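Local coordinates for protein aftrax (PDB 3ZC0) that binds and cleaves duplex RNA as archaeal C3PO, a Translin/TRAX-family assembly with a bound magnesium ion, at residues V26-S37 and E52-V63. The protein carries 1 engineered substitution. Numbering follows the deposited sequence.
Sequences VLREMRIHSTKS and ELKKAIELLEKV. With nucleotides of chain N.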
loop_
_atom_site.group_PDB
_atom_site.type_symbol
_atom_site.label_atom_id
_atom_site.label_comp_id
_atom_site.label_asym_id
_atom_site.label_seq_id
_atom_site.Cartn_x
_atom_site.Cartn_y
_atom_site.Cartn_z
ATOM N N VAL E 26 -6.461 -17.607 -24.007
ATOM C CA VAL E 26 -7.308 -18.749 -23.727
ATOM C C VAL E 26 -7.771 -18.756 -22.280
ATOM O O VAL E 26 -8.941 -19.032 -21.999
ATOM C CB VAL E 26 -6.590 -20.052 -24.064
ATOM C CG1 VAL E 26 -7.444 -21.236 -23.670
ATOM C CG2 VAL E 26 -6.294 -20.083 -25.547
ATOM N N LEU E 27 -6.858 -18.435 -21.367
ATOM C CA LEU E 27 -7.218 -18.279 -19.956
ATOM C C LEU E 27 -8.254 -17.173 -19.704
ATOM O O LEU E 27 -9.210 -17.389 -18.957
ATOM C CB LEU E 27 -5.976 -18.033 -19.120
ATOM C CG LEU E 27 -5.055 -19.247 -19.011
ATOM C CD1 LEU E 27 -3.716 -18.855 -18.397
ATOM C CD2 LEU E 27 -5.721 -20.331 -18.214
ATOM N N ARG E 28 -8.085 -16.002 -20.327
ATOM C CA ARG E 28 -9.078 -14.931 -20.138
ATOM C C ARG E 28 -10.442 -15.394 -20.619
ATOM O O ARG E 28 -11.449 -15.195 -19.923
ATOM C CB ARG E 28 -8.644 -13.564 -20.717
ATOM C CG ARG E 28 -9.387 -13.073 -21.954
ATOM C CD ARG E 28 -10.106 -11.683 -21.800
ATOM N NE ARG E 28 -9.655 -10.845 -20.692
ATOM C CZ ARG E 28 -10.165 -9.644 -20.404
ATOM N NH1 ARG E 28 -11.138 -9.119 -21.131
ATOM N NH2 ARG E 28 -9.699 -8.959 -19.379
ATOM N N GLU E 29 -10.470 -16.081 -21.760
ATOM C CA GLU E 29 -11.730 -16.696 -22.182
ATOM C C GLU E 29 -12.330 -17.720 -21.194
ATOM O O GLU E 29 -13.489 -17.585 -20.789
ATOM C CB GLU E 29 -11.621 -17.264 -23.593
ATOM C CG GLU E 29 -12.069 -16.252 -24.638
ATOM C CD GLU E 29 -11.455 -16.506 -25.986
ATOM O OE1 GLU E 29 -11.044 -17.662 -26.240
ATOM O OE2 GLU E 29 -11.375 -15.545 -26.783
ATOM N N MET E 30 -11.545 -18.716 -20.793
ATOM C CA MET E 30 -12.042 -19.777 -19.924
ATOM C C MET E 30 -12.644 -19.179 -18.666
ATOM O O MET E 30 -13.763 -19.533 -18.253
ATOM C CB MET E 30 -10.910 -20.744 -19.565
ATOM C CG MET E 30 -11.326 -21.964 -18.725
ATOM S SD MET E 30 -9.931 -23.066 -18.358
ATOM C CE MET E 30 -9.492 -22.610 -16.701
ATOM N N ARG E 31 -11.897 -18.247 -18.084
ATOM C CA ARG E 31 -12.328 -17.532 -16.888
ATOM C C ARG E 31 -13.677 -16.792 -17.124
ATOM O O ARG E 31 -14.657 -16.998 -16.380
ATOM C CB ARG E 31 -11.194 -16.598 -16.412
ATOM C CG ARG E 31 -11.375 -15.992 -15.019
ATOM C CD ARG E 31 -11.830 -14.545 -15.142
ATOM N NE ARG E 31 -10.906 -13.796 -15.999
ATOM C CZ ARG E 31 -11.237 -12.735 -16.732
ATOM N NH1 ARG E 31 -12.488 -12.281 -16.720
ATOM N NH2 ARG E 31 -10.309 -12.129 -17.477
ATOM N N ILE E 32 -13.745 -15.974 -18.177
ATOM C CA ILE E 32 -15.005 -15.312 -18.533
ATOM C C ILE E 32 -16.217 -16.263 -18.627
ATOM O O ILE E 32 -17.282 -15.996 -18.052
ATOM C CB ILE E 32 -14.886 -14.541 -19.848
ATOM C CG1 ILE E 32 -14.041 -13.285 -19.644
ATOM C CG2 ILE E 32 -16.274 -14.177 -20.358
ATOM C CD1 ILE E 32 -13.549 -12.673 -20.945
ATOM N N HIS E 33 -16.056 -17.372 -19.342
ATOM C CA HIS E 33 -17.136 -18.353 -19.401
ATOM C C HIS E 33 -17.510 -18.942 -18.030
ATOM O O HIS E 33 -18.702 -19.121 -17.752
ATOM C CB HIS E 33 -16.851 -19.459 -20.416
ATOM C CG HIS E 33 -16.896 -18.994 -21.844
ATOM N ND1 HIS E 33 -17.942 -18.258 -22.358
ATOM C CD2 HIS E 33 -16.023 -19.166 -22.869
ATOM C CE1 HIS E 33 -17.714 -17.995 -23.635
ATOM N NE2 HIS E 33 -16.554 -18.535 -23.968
ATOM N N SER E 34 -16.529 -19.232 -17.168
ATOM C CA SER E 34 -16.875 -19.756 -15.841
ATOM C C SER E 34 -17.721 -18.766 -15.031
ATOM O O SER E 34 -18.776 -19.123 -14.449
ATOM C CB SER E 34 -15.630 -20.103 -15.049
ATOM O OG SER E 34 -14.848 -21.042 -15.745
ATOM N N THR E 35 -17.251 -17.521 -14.996
ATOM C CA THR E 35 -17.964 -16.480 -14.269
ATOM C C THR E 35 -19.380 -16.362 -14.817
ATOM O O THR E 35 -20.358 -16.363 -14.054
ATOM C CB THR E 35 -17.252 -15.112 -14.367
ATOM O OG1 THR E 35 -16.044 -15.146 -13.605
ATOM C CG2 THR E 35 -18.137 -13.994 -13.825
ATOM N N LYS E 36 -19.475 -16.290 -16.145
ATOM C CA LYS E 36 -20.757 -16.153 -16.816
ATOM C C LYS E 36 -21.685 -17.258 -16.336
ATOM O O LYS E 36 -22.839 -17.001 -15.983
ATOM C CB LYS E 36 -20.593 -16.221 -18.337
ATOM C CG LYS E 36 -21.203 -15.047 -19.117
ATOM C CD LYS E 36 -20.139 -14.022 -19.500
ATOM C CE LYS E 36 -20.386 -13.399 -20.870
ATOM N NZ LYS E 36 -21.505 -12.409 -20.902
ATOM N N SER E 37 -21.166 -18.482 -16.292
ATOM C CA SER E 37 -21.989 -19.615 -15.906
ATOM C C SER E 37 -22.567 -19.398 -14.499
ATOM O O SER E 37 -23.779 -19.594 -14.265
ATOM C CB SER E 37 -21.201 -20.922 -16.014
ATOM O OG SER E 37 -20.552 -21.217 -14.801
ATOM N N GLU E 52 -22.477 -22.238 -20.965
ATOM C CA GLU E 52 -21.251 -21.519 -20.636
ATOM C C GLU E 52 -20.206 -22.393 -19.927
ATOM O O GLU E 52 -19.002 -22.344 -20.266
ATOM C CB GLU E 52 -21.562 -20.260 -19.827
ATOM C CG GLU E 52 -22.183 -19.119 -20.640
ATOM C CD GLU E 52 -21.184 -18.469 -21.594
ATOM O OE1 GLU E 52 -20.002 -18.879 -21.587
ATOM O OE2 GLU E 52 -21.571 -17.545 -22.348
ATOM N N LEU E 53 -20.659 -23.201 -18.967
ATOM C CA LEU E 53 -19.757 -24.137 -18.277
ATOM C C LEU E 53 -19.129 -25.126 -19.257
ATOM O O LEU E 53 -17.949 -25.498 -19.126
ATOM C CB LEU E 53 -20.502 -24.922 -17.193
ATOM C CG LEU E 53 -19.769 -25.172 -15.869
ATOM C CD1 LEU E 53 -20.403 -26.333 -15.137
ATOM C CD2 LEU E 53 -18.271 -25.373 -16.035
ATOM N N LYS E 54 -19.935 -25.575 -20.221
ATOM C CA LYS E 54 -19.417 -26.435 -21.269
ATOM C C LYS E 54 -18.266 -25.718 -21.982
ATOM O O LYS E 54 -17.153 -26.265 -22.056
ATOM C CB LYS E 54 -20.540 -26.879 -22.223
ATOM C CG LYS E 54 -20.148 -27.159 -23.679
ATOM C CD LYS E 54 -21.398 -27.297 -24.565
ATOM C CE LYS E 54 -21.059 -27.247 -26.053
ATOM N NZ LYS E 54 -20.576 -28.552 -26.579
ATOM N N LYS E 55 -18.510 -24.487 -22.449
ATOM C CA LYS E 55 -17.479 -23.745 -23.199
ATOM C C LYS E 55 -16.178 -23.636 -22.401
ATOM O O LYS E 55 -15.084 -23.856 -22.936
ATOM C CB LYS E 55 -17.960 -22.358 -23.642
ATOM C CG LYS E 55 -19.216 -22.335 -24.540
ATOM C CD LYS E 55 -19.405 -20.943 -25.196
ATOM C CE LYS E 55 -20.623 -20.861 -26.132
ATOM N NZ LYS E 55 -21.934 -20.751 -25.402
ATOM N N ALA E 56 -16.321 -23.334 -21.111
ATOM C CA ALA E 56 -15.188 -23.284 -20.181
ATOM C C ALA E 56 -14.385 -24.586 -20.121
ATOM O O ALA E 56 -13.166 -24.597 -20.362
ATOM C CB ALA E 56 -15.675 -22.931 -18.797
ATOM N N ILE E 57 -15.061 -25.678 -19.778
ATOM C CA ILE E 57 -14.394 -26.979 -19.686
ATOM C C ILE E 57 -13.722 -27.413 -21.011
ATOM O O ILE E 57 -12.683 -28.092 -21.028
ATOM C CB ILE E 57 -15.375 -28.031 -19.196
ATOM C CG1 ILE E 57 -15.612 -27.842 -17.692
ATOM C CG2 ILE E 57 -14.866 -29.415 -19.503
ATOM C CD1 ILE E 57 -16.824 -28.593 -17.168
ATOM N N GLU E 58 -14.304 -26.990 -22.124
ATOM C CA GLU E 58 -13.701 -27.269 -23.413
ATOM C C GLU E 58 -12.435 -26.448 -23.620
ATOM O O GLU E 58 -11.469 -26.935 -24.213
ATOM C CB GLU E 58 -14.711 -27.035 -24.538
ATOM C CG GLU E 58 -15.794 -28.102 -24.585
ATOM C CD GLU E 58 -16.801 -27.887 -25.695
ATOM O OE1 GLU E 58 -16.890 -26.752 -26.233
ATOM O OE2 GLU E 58 -17.510 -28.867 -26.020
ATOM N N LEU E 59 -12.432 -25.206 -23.146
ATOM C CA LEU E 59 -11.204 -24.402 -23.181
ATOM C C LEU E 59 -10.103 -24.985 -22.297
ATOM O O LEU E 59 -8.922 -24.857 -22.614
ATOM C CB LEU E 59 -11.468 -22.976 -22.733
ATOM C CG LEU E 59 -11.747 -21.906 -23.778
ATOM C CD1 LEU E 59 -11.582 -22.482 -25.152
ATOM C CD2 LEU E 59 -13.142 -21.279 -23.566
ATOM N N LEU E 60 -10.484 -25.611 -21.186
ATOM C CA LEU E 60 -9.500 -26.200 -20.272
ATOM C C LEU E 60 -8.556 -27.208 -20.931
ATOM O O LEU E 60 -7.461 -27.443 -20.428
ATOM C CB LEU E 60 -10.195 -26.864 -19.087
ATOM C CG LEU E 60 -9.462 -27.006 -17.745
ATOM C CD1 LEU E 60 -9.221 -28.460 -17.411
ATOM C CD2 LEU E 60 -8.159 -26.201 -17.652
ATOM N N GLU E 61 -8.974 -27.806 -22.044
ATOM C CA GLU E 61 -8.129 -28.762 -22.765
ATOM C C GLU E 61 -7.075 -28.020 -23.602
ATOM O O GLU E 61 -5.871 -28.363 -23.565
ATOM C CB GLU E 61 -8.985 -29.698 -23.627
ATOM C CG GLU E 61 -8.449 -31.121 -23.746
ATOM C CD GLU E 61 -8.468 -31.872 -22.422
ATOM O OE1 GLU E 61 -9.246 -31.471 -21.523
ATOM O OE2 GLU E 61 -7.707 -32.862 -22.281
ATOM N N LYS E 62 -7.527 -26.994 -24.334
ATOM C CA LYS E 62 -6.625 -26.073 -25.028
ATOM C C LYS E 62 -5.585 -25.572 -24.035
ATOM O O LYS E 62 -4.391 -25.485 -24.350
ATOM C CB LYS E 62 -7.378 -24.871 -25.611
ATOM C CG LYS E 62 -8.498 -25.202 -26.609
ATOM C CD LYS E 62 -8.211 -24.599 -27.990
ATOM C CE LYS E 62 -7.889 -23.097 -27.924
ATOM N NZ LYS E 62 -9.037 -22.224 -28.335
ATOM N N VAL E 63 -6.052 -25.257 -22.829
ATOM C CA VAL E 63 -5.181 -24.789 -21.764
ATOM C C VAL E 63 -4.162 -25.850 -21.387
ATOM O O VAL E 63 -2.961 -25.590 -21.401
ATOM C CB VAL E 63 -5.971 -24.382 -20.512
ATOM C CG1 VAL E 63 -5.032 -24.155 -19.348
ATOM C CG2 VAL E 63 -6.758 -23.132 -20.783
ATOM P P C N 8 -9.699 -1.908 -16.983
ATOM O OP1 C N 8 -10.888 -1.798 -17.874
ATOM O OP2 C N 8 -9.785 -1.410 -15.594
ATOM O "O5'" C N 8 -9.290 -3.444 -16.940
ATOM C "C5'" C N 8 -8.916 -4.138 -18.121
ATOM C "C4'" C N 8 -8.506 -5.545 -17.793
ATOM O "O4'" C N 8 -7.279 -5.543 -17.030
ATOM C "C3'" C N 8 -9.484 -6.303 -16.918
ATOM O "O3'" C N 8 -10.552 -6.826 -17.686
ATOM C "C2'" C N 8 -8.605 -7.367 -16.265
ATOM O "O2'" C N 8 -8.417 -8.481 -17.126
ATOM C "C1'" C N 8 -7.265 -6.636 -16.142
ATOM N N1 C N 8 -6.989 -6.146 -14.774
ATOM C C2 C N 8 -6.583 -7.078 -13.816
ATOM O O2 C N 8 -6.495 -8.273 -14.137
ATOM N N3 C N 8 -6.306 -6.658 -12.561
ATOM C C4 C N 8 -6.409 -5.367 -12.253
ATOM N N4 C N 8 -6.119 -5.021 -11.002
ATOM C C5 C N 8 -6.811 -4.385 -13.205
ATOM C C6 C N 8 -7.084 -4.816 -14.446
ATOM P P G N 9 -11.990 -7.107 -17.031
ATOM O OP1 G N 9 -12.918 -7.402 -18.161
ATOM O OP2 G N 9 -12.324 -5.998 -16.105
ATOM O "O5'" G N 9 -11.749 -8.446 -16.195
ATOM C "C5'" G N 9 -12.200 -8.548 -14.858
ATOM C "C4'" G N 9 -11.589 -9.715 -14.126
ATOM O "O4'" G N 9 -10.180 -9.462 -13.880
ATOM C "C3'" G N 9 -12.187 -9.950 -12.749
ATOM O "O3'" G N 9 -13.341 -10.759 -12.817
ATOM C "C2'" G N 9 -11.038 -10.563 -11.961
ATOM O "O2'" G N 9 -10.920 -11.947 -12.236
ATOM C "C1'" G N 9 -9.838 -9.834 -12.562
ATOM N N9 G N 9 -9.511 -8.599 -11.818
ATOM C C8 G N 9 -9.837 -7.319 -12.203
ATOM N N7 G N 9 -9.425 -6.400 -11.374
ATOM C C5 G N 9 -8.784 -7.115 -10.378
ATOM C C6 G N 9 -8.133 -6.654 -9.204
ATOM O O6 G N 9 -7.995 -5.489 -8.808
ATOM N N1 G N 9 -7.614 -7.711 -8.459
ATOM C C2 G N 9 -7.710 -9.037 -8.800
ATOM N N2 G N 9 -7.146 -9.906 -7.954
ATOM N N3 G N 9 -8.313 -9.481 -9.893
ATOM C C4 G N 9 -8.827 -8.473 -10.633
#
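Met-30 inserts as a knob between Ala-56, Leu-59, Leu-60 and Val-63 of segment 52-63. With CG anti to the backbone N (chi1 -176°) and chi2 extended too, its chain runs alongside Leu-59 in the opposite sense, and SD reaches CD2 of Leu-60 at 3.7 Å. Leu-59 returns the insertion, seated among Val-26, Glu-29, Met-30 and His-33. About one turn on, the imidazole of His-33 sits in the next hole, among Glu-52, Lys-55, Ala-56 and Leu-59: CB of Lys-55 lies over one ring face, 4.0 Å from the centroid, in a CH-pi contact, while CD2 of Leu-59 meets the ring edge in its plane. At the other end CG1 of Val-26 packs on CG2 of Val-63, 3.5 Å away. Ser-34 turns its OG back to the carbonyl O of Met-30 (3.1 Å), which also accepts the backbone N of Ser-34, and this hydroxyl rests against CB of Ala-56. Helix 73-94 adds Ala-80 and Leu-84 beside Met-30. Arg-28 projects to the RNA, where NH2 donates to O3' of C8 of chain N at 2.9 Å, and its NH1 forms a salt bridge with Glu-21 of a second subunit. Crossing at -154° with axes 7.8 Å apart, the segments belong to the antiparallel hairpin of helices 6-42 and 46-64, joined by knobs-into-holes packing within the all-helical Translin fold.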